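Local coordinates for protein RNA polymerase II subunit B1 CTD phosphatase RTR1 (Saccharomyces cerevisiae, PDB 5C2Y) that removes phosphate from the C-terminal repeats of RNA polymerase II, regulating the change in their phosphorylation pattern during transcription, at residues D11-A16 / L53-R58; H29-I34 / E135-R140; T100-L105 / P109-S114; F146-P149 / K153-I156. All coordinates share one frame; numbering follows the deposited sequence.

Interaction 1 (D11-A16 / L53-R58); sequences DIKETA and LKYLGR. With SO4 (sulfate ion), chain D.
Ile12 and Lys13 on helix 9-17 meet Tyr55 and Leu56 on helix 50-56, and the contact illustrates how one aromatic side chain can serve an apolar and a polar neighbour together. With CG placed anti to the backbone N (chi1 165°), Tyr55 sends its ring across to the facing helix. Ile12 runs past it in the opposite sense and sets CG2 beside the ring edge, close to its plane, 3.9 Å from CE2 of Tyr55. The other branch of Ile12 reaches a different partner: its CD1 lies 3.4 Å from CD1 of Leu56, where the two aliphatic chains meet at about a right angle. Lys13 approaches the phenol end at a slant, its CG 3.8 Å from Tyr55 OH. From there the extended chain carries NZ to 6.0 Å from the centroid of the Tyr55 ring, too long for more than a weak cation-pi attraction. Leu56 also packs on Ile38 and Leu42 of helix 28-42, so three helices share this apolar seam.

Lys54 takes no part in this seam; its bent chain brings NZ 2.8 Å from O2 of a sulfate, probably taken up from the crystallisation liquor. The same amine forms a salt bridge with Glu165. Replacing Lys54 with an alanine would probably leave Glu165 without this charged mate and the sulfate without its lysine donor. With no hydrogen bond crossing between the two segments, their cohesion rests on apolar contact, with charge confined to the flanks.

Interaction 2 (H29-I34 / E135-R140); sequences HEAEVI and EALFAR
Helix 28-42 presents Ala31 and Ile34 to Leu137 and Phe138 of a loop more than a hundred residues further on, an example of a small side chain allowing two backbones to come close. The loop segment begins with Glu135, whose carbonyl O is held from within by Arg140. Ala136 then leads into a turn with helical torsions at residues 137-139. Leu137 carries much of the apolar contact: its CG stands anti to the backbone N (chi1 169°), and CD2 settles 3.8 Å from Ala31 CB. That same methyl lies 3.7 Å from CG2 of Ile34, whose side chain crosses it nearly perpendicularly. Next comes Phe138, which offers its CB to Ala31 CB at 3.6 Å while the rest of its side chain leaves Ala31 behind; Phe138 also packs on Met28. Here the CA atoms of Ala31 and Phe138 are 5.0 Å apart. Arg140 closes the segment by gripping Glu135 O side-on, through NE at 2.9 Å and NH2 at 2.7 Å; the NH2 approach lies in the carbonyl plane, that of NE well above it. NH1 probably hydrogen-bonds Arg58 O. A turn clasped by its own arginine and docked through Ala31 and Ile34 thus ties the C-terminal end of the predicted RTR1-type zinc-finger region to an N-terminal helix of this all-helical fold.

Interaction 3 (T100-L105 / P109-S114); sequences TKKFLL and PYAYLS
Tyr110 has the largest area buried here, with its ring set against Lys101 of the preceding helix, and Lys102 and Ala111 follow. The tyrosine extends CG anti to its own nitrogen (chi1 179°), which lays the ring across the path of Lys101. That lysine bends at chi3 and passes over one face: its CE sits 3.8 Å from the centroid of the Tyr110 ring, almost on the normal, as a CH-pi contact. Its NZ, 3.9 Å from the same centroid, adds a cation-pi attraction 22° off the normal. The opposite face receives CB of Ser114, nearer the rim, so the ring is sandwiched. Lys102 stretches alongside Ala111 instead, bringing CG within 3.8 Å of the CB of Ala111 and CE 3.6 Å from the O of Ala111. A leucine in place of Tyr110 has no aromatic face and would probably leave the Lys101 ammonium without its pi partner and the space beside Ser114 less well filled. Ser114 OG donates to Tyr110 O at 2.7 Å, joining the backbone bond from Ser114 N on that oxygen. The contact folds helix 96-104 back against helix 110-113 across a brief loop, with Arg91 touching Tyr110 and Ser114; beyond lie the zinc ligands Cys117, just before helix 119-129, and His121, within it.

Interaction 4 (F146-P149 / K153-I156); sequences FEDP and KHDI
A histidine-carboxylate hydrogen bond, His154 to Asp148, forms this contact and shows how one polar pair can pin a loop to the helix that follows it. The donor is His154 ND1 and the acceptor Asp148 OD2. The modelled separation of 2.4 Å between His154 ND1 and Asp148 OD2 is very short, and at this resolution the exact length is doubtful. The N-H points reasonably well at the oxygen (150°), and the carboxylate meets the imidazole at its edge, the two planes only 29° apart. Asp148 reaches the ring because CG stands anti to the backbone N (chi1 -169°), which places OD2 against the ring edge. OD1 is engaged as well, accepting from the backbone N of Glu150 two residues on; that is an Asx turn, and it helps fix the rotation of the carboxylate presented to His154. Both residues are buried, and the bond satisfies His154 ND1 and Asp148 OD2 within the protein. His154 also packs on Arg58 and Val143, while the neighbouring Asp155 forms a salt bridge with Arg58. The loop before helix 151-157 is thus drawn onto that helix, Phe146, two residues before Asp148, rests on Lys13 and Leu17 of helix 9-17, and Arg58 joins helix 151-157 to segment 53-58.

How the interactions relate
Interaction 1 touches both interaction 2 and interaction 4, which do not touch each other, whereas interaction 3 stands apart, its centre about 32 Å from that of interaction 1 and on the opposite side of the chain's centre. Arg58 belongs to both junctions. Helix 28-42, which carries one side of interaction 2, also lines interaction 1. Chemistry follows position. The buried contact 29-34/135-140 is apolar, and the partly buried interaction 1 adds lysines at its flanks; interaction 4, also buried, relies on a single polar pair. The outlying, partly buried interaction 3 instead sets a lysine over a tyrosine face.

Interaction 1 (D11-A16 / L53-R58)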
loop_
_atom_site.group_PDB
_atom_site.type_symbol
_atom_site.label_atom_id
_atom_site.label_comp_id
_atom_site.label_asym_id
_atom_site.label_seq_id
_atom_site.Cartn_x
_atom_site.Cartn_y
_atom_site.Cartn_z
ATOM N N ASP A 11 8.213 -5.424 -11.670
ATOM C CA ASP A 11 7.876 -4.093 -12.188
ATOM C C ASP A 11 8.441 -2.989 -11.306
ATOM O O ASP A 11 8.986 -2.005 -11.796
ATOM C CB ASP A 11 6.364 -3.926 -12.302
ATOM C CG ASP A 11 5.727 -5.002 -13.150
ATOM O OD1 ASP A 11 6.461 -5.917 -13.612
ATOM O OD2 ASP A 11 4.502 -4.906 -13.386
ATOM N N ILE A 12 8.306 -3.177 -10.000
ATOM C CA ILE A 12 8.837 -2.258 -9.008
ATOM C C ILE A 12 10.361 -2.168 -9.075
ATOM O O ILE A 12 10.942 -1.098 -8.871
ATOM C CB ILE A 12 8.395 -2.697 -7.605
ATOM C CG1 ILE A 12 6.874 -2.643 -7.533
ATOM C CG2 ILE A 12 8.987 -1.821 -6.555
ATOM C CD1 ILE A 12 6.321 -3.230 -6.312
ATOM N N LYS A 13 11.002 -3.297 -9.364
ATOM C CA LYS A 13 12.455 -3.360 -9.390
ATOM C C LYS A 13 12.976 -2.744 -10.684
ATOM O O LYS A 13 13.997 -2.055 -10.679
ATOM C CB LYS A 13 12.946 -4.805 -9.255
ATOM C CG LYS A 13 12.938 -5.409 -7.844
ATOM C CD LYS A 13 13.323 -6.874 -7.952
ATOM C CE LYS A 13 13.144 -7.657 -6.656
ATOM N NZ LYS A 13 12.934 -9.116 -6.966
ATOM N N GLU A 14 12.264 -2.986 -11.782
ATOM C CA GLU A 14 12.672 -2.509 -13.100
ATOM C C GLU A 14 12.336 -1.036 -13.318
ATOM O O GLU A 14 13.152 -0.277 -13.840
ATOM C CB GLU A 14 12.018 -3.354 -14.211
ATOM C CG GLU A 14 12.703 -4.706 -14.483
ATOM C CD GLU A 14 11.770 -5.734 -15.145
ATOM O OE1 GLU A 14 10.583 -5.396 -15.384
ATOM O OE2 GLU A 14 12.222 -6.882 -15.411
ATOM N N THR A 15 11.137 -0.634 -12.916
ATOM C CA THR A 15 10.638 0.702 -13.211
ATOM C C THR A 15 11.192 1.765 -12.252
ATOM O O THR A 15 11.226 2.941 -12.600
ATOM C CB THR A 15 9.091 0.727 -13.166
ATOM O OG1 THR A 15 8.574 -0.447 -13.815
ATOM C CG2 THR A 15 8.530 1.978 -13.835
ATOM N N ALA A 16 11.648 1.366 -11.063
ATOM C CA ALA A 16 12.056 2.349 -10.053
ATOM C C ALA A 16 13.461 2.168 -9.500
ATOM O O ALA A 16 14.118 3.139 -9.125
ATOM C CB ALA A 16 11.067 2.337 -8.887
ATOM N N LEU A 53 2.463 -6.187 -2.400
ATOM C CA LEU A 53 2.037 -5.206 -1.403
ATOM C C LEU A 53 2.933 -5.271 -0.162
ATOM O O LEU A 53 3.312 -4.231 0.379
ATOM C CB LEU A 53 0.576 -5.411 -1.019
ATOM C CG LEU A 53 -0.044 -4.400 -0.041
ATOM C CD1 LEU A 53 0.044 -2.987 -0.557
ATOM C CD2 LEU A 53 -1.482 -4.723 0.218
ATOM N N LYS A 54 3.280 -6.487 0.263
ATOM C CA LYS A 54 4.141 -6.703 1.416
ATOM C C LYS A 54 5.559 -6.255 1.132
ATOM O O LYS A 54 6.203 -5.609 1.962
ATOM C CB LYS A 54 4.139 -8.178 1.818
ATOM C CG LYS A 54 3.010 -8.585 2.753
ATOM C CD LYS A 54 2.574 -10.027 2.524
ATOM C CE LYS A 54 3.636 -11.046 2.913
ATOM N NZ LYS A 54 3.803 -11.161 4.380
ATOM N N TYR A 55 6.060 -6.624 -0.041
ATOM C CA TYR A 55 7.409 -6.242 -0.431
ATOM C C TYR A 55 7.539 -4.728 -0.417
ATOM O O TYR A 55 8.549 -4.169 0.011
ATOM C CB TYR A 55 7.738 -6.793 -1.822
ATOM C CG TYR A 55 8.955 -6.179 -2.476
ATOM C CD1 TYR A 55 10.228 -6.475 -2.017
ATOM C CD2 TYR A 55 8.831 -5.311 -3.554
ATOM C CE1 TYR A 55 11.343 -5.916 -2.599
ATOM C CE2 TYR A 55 9.951 -4.753 -4.149
ATOM C CZ TYR A 55 11.202 -5.066 -3.667
ATOM O OH TYR A 55 12.329 -4.525 -4.245
ATOM N N LEU A 56 6.480 -4.093 -0.891
ATOM C CA LEU A 56 6.382 -2.656 -1.073
ATOM C C LEU A 56 6.622 -1.856 0.204
ATOM O O LEU A 56 7.158 -0.746 0.163
ATOM C CB LEU A 56 5.000 -2.371 -1.613
ATOM C CG LEU A 56 4.627 -1.142 -2.386
ATOM C CD1 LEU A 56 5.062 -1.325 -3.813
ATOM C CD2 LEU A 56 3.121 -1.039 -2.275
ATOM N N GLY A 57 6.213 -2.419 1.338
ATOM C CA GLY A 57 6.406 -1.790 2.635
ATOM C C GLY A 57 7.783 -1.209 2.961
ATOM O O GLY A 57 7.865 -0.218 3.699
ATOM N N ARG A 58 8.852 -1.817 2.435
ATOM C CA ARG A 58 10.220 -1.298 2.596
ATOM C C ARG A 58 10.347 0.163 2.231
ATOM O O ARG A 58 11.194 0.876 2.782
ATOM C CB ARG A 58 11.222 -2.041 1.712
ATOM C CG ARG A 58 11.263 -3.496 1.886
ATOM C CD ARG A 58 11.574 -4.145 0.589
ATOM N NE ARG A 58 11.558 -5.580 0.775
ATOM C CZ ARG A 58 12.643 -6.289 1.043
ATOM N NH1 ARG A 58 13.827 -5.685 1.133
ATOM N NH2 ARG A 58 12.546 -7.599 1.203
HETATM S S SO4 D . 6.497 -12.900 4.694
HETATM O O1 SO4 D . 5.396 -13.849 4.518
HETATM O O2 SO4 D . 6.127 -11.898 5.689
HETATM O O3 SO4 D . 6.777 -12.271 3.403
HETATM O O4 SO4 D . 7.703 -13.594 5.137
#

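Interaction 2 (H29-I34 / E135-R140)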
loop_
_atom_site.group_PDB
_atom_site.type_symbol
_atom_site.label_atom_id
_atom_site.label_comp_id
_atom_site.label_asym_id
_atom_site.label_seq_id
_atom_site.Cartn_x
_atom_site.Cartn_y
_atom_site.Cartn_z
ATOM N N HIS A 29 17.001 13.176 -2.555
ATOM C CA HIS A 29 16.420 13.280 -3.882
ATOM C C HIS A 29 16.181 11.939 -4.561
ATOM O O HIS A 29 15.156 11.756 -5.226
ATOM C CB HIS A 29 17.315 14.110 -4.782
ATOM C CG HIS A 29 16.916 14.067 -6.221
ATOM N ND1 HIS A 29 16.032 14.965 -6.780
ATOM C CD2 HIS A 29 17.275 13.226 -7.223
ATOM C CE1 HIS A 29 15.869 14.684 -8.061
ATOM N NE2 HIS A 29 16.604 13.629 -8.354
ATOM N N GLU A 30 17.138 11.019 -4.439
ATOM C CA GLU A 30 16.990 9.686 -5.042
ATOM C C GLU A 30 15.826 8.908 -4.446
ATOM O O GLU A 30 15.041 8.284 -5.166
ATOM C CB GLU A 30 18.272 8.873 -4.879
ATOM C CG GLU A 30 19.366 9.272 -5.834
ATOM C CD GLU A 30 20.670 8.570 -5.551
ATOM O OE1 GLU A 30 21.083 8.545 -4.369
ATOM O OE2 GLU A 30 21.280 8.038 -6.505
ATOM N N ALA A 31 15.735 8.920 -3.123
ATOM C CA ALA A 31 14.620 8.274 -2.465
ATOM C C ALA A 31 13.334 8.849 -3.041
ATOM O O ALA A 31 12.407 8.104 -3.370
ATOM C CB ALA A 31 14.686 8.476 -0.980
ATOM N N GLU A 32 13.298 10.172 -3.200
ATOM C CA GLU A 32 12.124 10.831 -3.766
ATOM C C GLU A 32 11.779 10.269 -5.130
ATOM O O GLU A 32 10.645 9.834 -5.343
ATOM C CB GLU A 32 12.330 12.343 -3.870
ATOM C CG GLU A 32 11.984 13.094 -2.603
ATOM C CD GLU A 32 12.125 14.589 -2.769
ATOM O OE1 GLU A 32 12.578 15.036 -3.848
ATOM O OE2 GLU A 32 11.787 15.319 -1.820
ATOM N N VAL A 33 12.742 10.272 -6.050
ATOM C CA VAL A 33 12.503 9.716 -7.378
ATOM C C VAL A 33 11.944 8.293 -7.294
ATOM O O VAL A 33 10.929 7.978 -7.908
ATOM C CB VAL A 33 13.785 9.718 -8.236
ATOM C CG1 VAL A 33 13.553 8.970 -9.554
ATOM C CG2 VAL A 33 14.210 11.136 -8.525
ATOM N N ILE A 34 12.606 7.447 -6.515
ATOM C CA ILE A 34 12.130 6.089 -6.275
ATOM C C ILE A 34 10.684 6.098 -5.810
ATOM O O ILE A 34 9.847 5.362 -6.335
ATOM C CB ILE A 34 13.013 5.369 -5.231
ATOM C CG1 ILE A 34 14.310 4.896 -5.887
ATOM C CG2 ILE A 34 12.271 4.188 -4.600
ATOM C CD1 ILE A 34 15.388 4.560 -4.915
ATOM N N GLU A 135 10.504 6.023 9.352
ATOM C CA GLU A 135 11.849 6.321 8.909
ATOM C C GLU A 135 11.805 6.633 7.425
ATOM O O GLU A 135 11.184 5.892 6.659
ATOM C CB GLU A 135 12.754 5.132 9.195
ATOM C CG GLU A 135 14.239 5.412 9.203
ATOM C CD GLU A 135 15.038 4.116 9.307
ATOM O OE1 GLU A 135 14.400 3.056 9.531
ATOM O OE2 GLU A 135 16.283 4.155 9.144
ATOM N N ALA A 136 12.441 7.725 7.010
ATOM C CA ALA A 136 12.439 8.100 5.595
ATOM C C ALA A 136 13.205 7.082 4.759
ATOM O O ALA A 136 14.167 6.455 5.219
ATOM C CB ALA A 136 13.022 9.476 5.395
ATOM N N LEU A 137 12.760 6.931 3.521
ATOM C CA LEU A 137 13.280 5.901 2.649
ATOM C C LEU A 137 14.789 5.988 2.458
ATOM O O LEU A 137 15.472 4.967 2.507
ATOM C CB LEU A 137 12.579 5.968 1.298
ATOM C CG LEU A 137 13.209 5.128 0.200
ATOM C CD1 LEU A 137 13.201 3.662 0.599
ATOM C CD2 LEU A 137 12.446 5.372 -1.102
ATOM N N PHE A 138 15.307 7.195 2.257
ATOM C CA PHE A 138 16.730 7.369 2.011
ATOM C C PHE A 138 17.560 6.914 3.218
ATOM O O PHE A 138 18.702 6.477 3.064
ATOM C CB PHE A 138 17.040 8.829 1.657
ATOM C CG PHE A 138 17.263 9.718 2.849
ATOM C CD1 PHE A 138 16.207 10.078 3.670
ATOM C CD2 PHE A 138 18.530 10.219 3.130
ATOM C CE1 PHE A 138 16.408 10.910 4.774
ATOM C CE2 PHE A 138 18.741 11.052 4.232
ATOM C CZ PHE A 138 17.676 11.391 5.053
ATOM N N ALA A 139 16.971 7.014 4.410
ATOM C CA ALA A 139 17.584 6.515 5.639
ATOM C C ALA A 139 17.615 4.975 5.725
ATOM O O ALA A 139 18.361 4.403 6.511
ATOM C CB ALA A 139 16.857 7.088 6.836
ATOM N N ARG A 140 16.808 4.304 4.915
ATOM C CA ARG A 140 16.776 2.846 4.922
ATOM C C ARG A 140 17.821 2.286 3.983
ATOM O O ARG A 140 17.480 1.693 2.945
ATOM C CB ARG A 140 15.389 2.345 4.525
ATOM C CG ARG A 140 14.274 3.041 5.279
ATOM C CD ARG A 140 12.911 2.661 4.747
ATOM N NE ARG A 140 11.876 3.351 5.508
ATOM C CZ ARG A 140 10.590 3.031 5.490
ATOM N NH1 ARG A 140 10.164 2.028 4.732
ATOM N NH2 ARG A 140 9.730 3.715 6.241
#

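Interaction 3 (T100-L105 / P109-S114)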
loop_
_atom_site.group_PDB
_atom_site.type_symbol
_atom_site.label_atom_id
_atom_site.label_comp_id
_atom_site.label_asym_id
_atom_site.label_seq_id
_atom_site.Cartn_x
_atom_site.Cartn_y
_atom_site.Cartn_z
ATOM N N THR A 100 -16.469 18.056 5.891
ATOM C CA THR A 100 -17.271 18.110 7.114
ATOM C C THR A 100 -17.979 16.792 7.410
ATOM O O THR A 100 -18.026 16.378 8.567
ATOM C CB THR A 100 -18.343 19.225 7.048
ATOM O OG1 THR A 100 -17.714 20.485 6.797
ATOM C CG2 THR A 100 -19.080 19.331 8.355
ATOM N N LYS A 101 -18.529 16.144 6.374
ATOM C CA LYS A 101 -19.302 14.906 6.534
ATOM C C LYS A 101 -18.493 13.786 7.164
ATOM O O LYS A 101 -18.987 13.040 8.012
ATOM C CB LYS A 101 -19.841 14.422 5.187
ATOM C CG LYS A 101 -21.129 15.109 4.752
ATOM C CD LYS A 101 -21.584 14.652 3.388
ATOM C CE LYS A 101 -21.856 13.180 3.382
ATOM N NZ LYS A 101 -22.302 12.769 2.029
ATOM N N LYS A 102 -17.246 13.659 6.735
ATOM C CA LYS A 102 -16.386 12.617 7.262
ATOM C C LYS A 102 -16.246 12.663 8.800
ATOM O O LYS A 102 -15.976 11.645 9.420
ATOM C CB LYS A 102 -15.008 12.703 6.603
ATOM C CG LYS A 102 -14.075 11.549 6.977
ATOM C CD LYS A 102 -12.717 11.635 6.288
ATOM C CE LYS A 102 -11.970 10.299 6.335
ATOM N NZ LYS A 102 -10.633 10.402 5.667
ATOM N N PHE A 103 -16.450 13.831 9.411
ATOM C CA PHE A 103 -16.146 14.024 10.837
ATOM C C PHE A 103 -17.376 14.380 11.663
ATOM O O PHE A 103 -17.455 14.066 12.853
ATOM C CB PHE A 103 -15.090 15.121 11.016
ATOM C CG PHE A 103 -13.807 14.849 10.290
ATOM C CD1 PHE A 103 -13.011 13.751 10.637
ATOM C CD2 PHE A 103 -13.385 15.684 9.263
ATOM C CE1 PHE A 103 -11.820 13.491 9.972
ATOM C CE2 PHE A 103 -12.189 15.432 8.591
ATOM C CZ PHE A 103 -11.406 14.334 8.948
ATOM N N LEU A 104 -18.315 15.063 11.022
ATOM C CA LEU A 104 -19.579 15.436 11.638
ATOM C C LEU A 104 -20.455 14.226 11.843
ATOM O O LEU A 104 -20.991 14.005 12.922
ATOM C CB LEU A 104 -20.324 16.437 10.767
ATOM C CG LEU A 104 -21.805 16.578 11.089
ATOM C CD1 LEU A 104 -21.934 17.205 12.449
ATOM C CD2 LEU A 104 -22.514 17.405 10.028
ATOM N N LEU A 105 -20.636 13.467 10.770
ATOM C CA LEU A 105 -21.462 12.285 10.824
ATOM C C LEU A 105 -20.787 11.307 11.768
ATOM O O LEU A 105 -19.593 11.061 11.657
ATOM C CB LEU A 105 -21.662 11.711 9.422
ATOM C CG LEU A 105 -22.345 12.709 8.479
ATOM C CD1 LEU A 105 -22.703 12.088 7.136
ATOM C CD2 LEU A 105 -23.567 13.301 9.140
ATOM N N PRO A 109 -21.032 5.356 7.389
ATOM C CA PRO A 109 -20.173 4.702 6.399
ATOM C C PRO A 109 -19.476 5.697 5.463
ATOM O O PRO A 109 -18.484 5.333 4.857
ATOM C CB PRO A 109 -21.153 3.821 5.599
ATOM C CG PRO A 109 -22.342 3.657 6.456
ATOM C CD PRO A 109 -22.432 4.899 7.302
ATOM N N TYR A 110 -19.999 6.911 5.316
ATOM C CA TYR A 110 -19.424 7.839 4.356
ATOM C C TYR A 110 -17.929 7.957 4.528
ATOM O O TYR A 110 -17.176 7.955 3.548
ATOM C CB TYR A 110 -20.031 9.229 4.480
ATOM C CG TYR A 110 -19.400 10.178 3.497
ATOM C CD1 TYR A 110 -19.709 10.094 2.149
ATOM C CD2 TYR A 110 -18.467 11.131 3.904
ATOM C CE1 TYR A 110 -19.133 10.941 1.229
ATOM C CE2 TYR A 110 -17.883 11.998 2.992
ATOM C CZ TYR A 110 -18.221 11.897 1.649
ATOM O OH TYR A 110 -17.665 12.731 0.693
ATOM N N ALA A 111 -17.510 8.055 5.787
ATOM C CA ALA A 111 -16.124 8.353 6.108
ATOM C C ALA A 111 -15.185 7.383 5.386
ATOM O O ALA A 111 -14.180 7.818 4.825
ATOM C CB ALA A 111 -15.903 8.317 7.610
ATOM N N TYR A 112 -15.508 6.087 5.361
ATOM C CA TYR A 112 -14.641 5.142 4.637
ATOM C C TYR A 112 -15.116 4.827 3.226
ATOM O O TYR A 112 -14.297 4.696 2.310
ATOM C CB TYR A 112 -14.447 3.829 5.411
ATOM C CG TYR A 112 -15.675 3.180 6.010
ATOM C CD1 TYR A 112 -16.353 2.176 5.339
ATOM C CD2 TYR A 112 -16.126 3.533 7.285
ATOM C CE1 TYR A 112 -17.471 1.566 5.902
ATOM C CE2 TYR A 112 -17.234 2.932 7.851
ATOM C CZ TYR A 112 -17.900 1.951 7.154
ATOM O OH TYR A 112 -19.000 1.348 7.704
ATOM N N LEU A 113 -16.424 4.733 3.031
ATOM C CA LEU A 113 -16.945 4.369 1.723
ATOM C C LEU A 113 -16.602 5.425 0.667
ATOM O O LEU A 113 -16.664 5.151 -0.540
ATOM C CB LEU A 113 -18.449 4.129 1.802
ATOM C CG LEU A 113 -18.830 2.804 2.474
ATOM C CD1 LEU A 113 -20.314 2.493 2.320
ATOM C CD2 LEU A 113 -18.008 1.666 1.912
ATOM N N SER A 114 -16.195 6.613 1.116
ATOM C CA SER A 114 -15.685 7.632 0.188
ATOM C C SER A 114 -14.199 7.425 -0.193
ATOM O O SER A 114 -13.720 8.046 -1.131
ATOM C CB SER A 114 -15.893 9.046 0.765
ATOM O OG SER A 114 -15.330 9.191 2.057
#

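Interaction 4 (F146-P149 / K153-I156)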
loop_
_atom_site.group_PDB
_atom_site.type_symbol
_atom_site.label_atom_id
_atom_site.label_comp_id
_atom_site.label_asym_id
_atom_site.label_seq_id
_atom_site.Cartn_x
_atom_site.Cartn_y
_atom_site.Cartn_z
ATOM N N PHE A 146 18.973 -4.977 -5.280
ATOM C CA PHE A 146 18.536 -6.273 -5.801
ATOM C C PHE A 146 19.216 -7.425 -5.092
ATOM O O PHE A 146 18.555 -8.270 -4.510
ATOM C CB PHE A 146 18.801 -6.371 -7.302
ATOM C CG PHE A 146 17.955 -5.455 -8.119
ATOM C CD1 PHE A 146 16.910 -4.762 -7.538
ATOM C CD2 PHE A 146 18.200 -5.291 -9.471
ATOM C CE1 PHE A 146 16.128 -3.918 -8.286
ATOM C CE2 PHE A 146 17.416 -4.447 -10.237
ATOM C CZ PHE A 146 16.374 -3.758 -9.642
ATOM N N GLU A 147 20.537 -7.458 -5.146
ATOM C CA GLU A 147 21.313 -8.443 -4.423
ATOM C C GLU A 147 21.736 -7.774 -3.124
ATOM O O GLU A 147 22.858 -7.301 -2.978
ATOM C CB GLU A 147 22.486 -8.934 -5.277
ATOM C CG GLU A 147 22.005 -9.755 -6.457
ATOM C CD GLU A 147 21.273 -8.938 -7.505
ATOM O OE1 GLU A 147 21.652 -7.768 -7.747
ATOM O OE2 GLU A 147 20.305 -9.474 -8.080
ATOM N N ASP A 148 20.799 -7.725 -2.180
ATOM C CA ASP A 148 20.969 -7.005 -0.930
ATOM C C ASP A 148 21.779 -7.870 0.040
ATOM O O ASP A 148 21.346 -8.967 0.414
ATOM C CB ASP A 148 19.584 -6.648 -0.355
ATOM C CG ASP A 148 19.642 -5.663 0.801
ATOM O OD1 ASP A 148 20.758 -5.264 1.230
ATOM O OD2 ASP A 148 18.537 -5.273 1.251
ATOM N N PRO A 149 22.978 -7.400 0.424
ATOM C CA PRO A 149 23.778 -8.084 1.446
ATOM C C PRO A 149 23.038 -8.219 2.788
ATOM O O PRO A 149 23.455 -8.992 3.650
ATOM C CB PRO A 149 25.014 -7.182 1.587
ATOM C CG PRO A 149 24.629 -5.864 0.911
ATOM C CD PRO A 149 23.689 -6.250 -0.164
ATOM N N LYS A 153 17.811 -9.272 6.534
ATOM C CA LYS A 153 17.595 -8.312 7.615
ATOM C C LYS A 153 16.458 -7.344 7.273
ATOM O O LYS A 153 15.589 -7.084 8.107
ATOM C CB LYS A 153 18.882 -7.532 7.922
ATOM C CG LYS A 153 18.785 -6.647 9.162
ATOM C CD LYS A 153 19.962 -5.688 9.241
ATOM C CE LYS A 153 20.045 -5.010 10.600
ATOM N NZ LYS A 153 18.970 -4.007 10.807
ATOM N N HIS A 154 16.462 -6.820 6.047
ATOM C CA HIS A 154 15.424 -5.885 5.613
ATOM C C HIS A 154 14.068 -6.579 5.516
ATOM O O HIS A 154 13.037 -5.983 5.815
ATOM C CB HIS A 154 15.799 -5.249 4.275
ATOM C CG HIS A 154 17.005 -4.367 4.347
ATOM N ND1 HIS A 154 17.996 -4.376 3.388
ATOM C CD2 HIS A 154 17.378 -3.442 5.266
ATOM C CE1 HIS A 154 18.930 -3.502 3.715
ATOM N NE2 HIS A 154 18.580 -2.921 4.850
ATOM N N ASP A 155 14.083 -7.846 5.113
ATOM C CA ASP A 155 12.885 -8.669 5.086
ATOM C C ASP A 155 12.188 -8.736 6.439
ATOM O O ASP A 155 10.966 -8.904 6.517
ATOM C CB ASP A 155 13.237 -10.076 4.632
ATOM C CG ASP A 155 13.526 -10.139 3.173
ATOM O OD1 ASP A 155 13.336 -9.100 2.517
ATOM O OD2 ASP A 155 13.932 -11.214 2.675
ATOM N N ILE A 156 12.970 -8.613 7.503
ATOM C CA ILE A 156 12.440 -8.700 8.854
ATOM C C ILE A 156 12.141 -7.316 9.419
ATOM O O ILE A 156 11.110 -7.103 10.065
ATOM C CB ILE A 156 13.419 -9.443 9.770
ATOM C CG1 ILE A 156 13.620 -10.867 9.244
ATOM C CG2 ILE A 156 12.918 -9.460 11.194
ATOM C CD1 ILE A 156 14.611 -11.681 10.034
#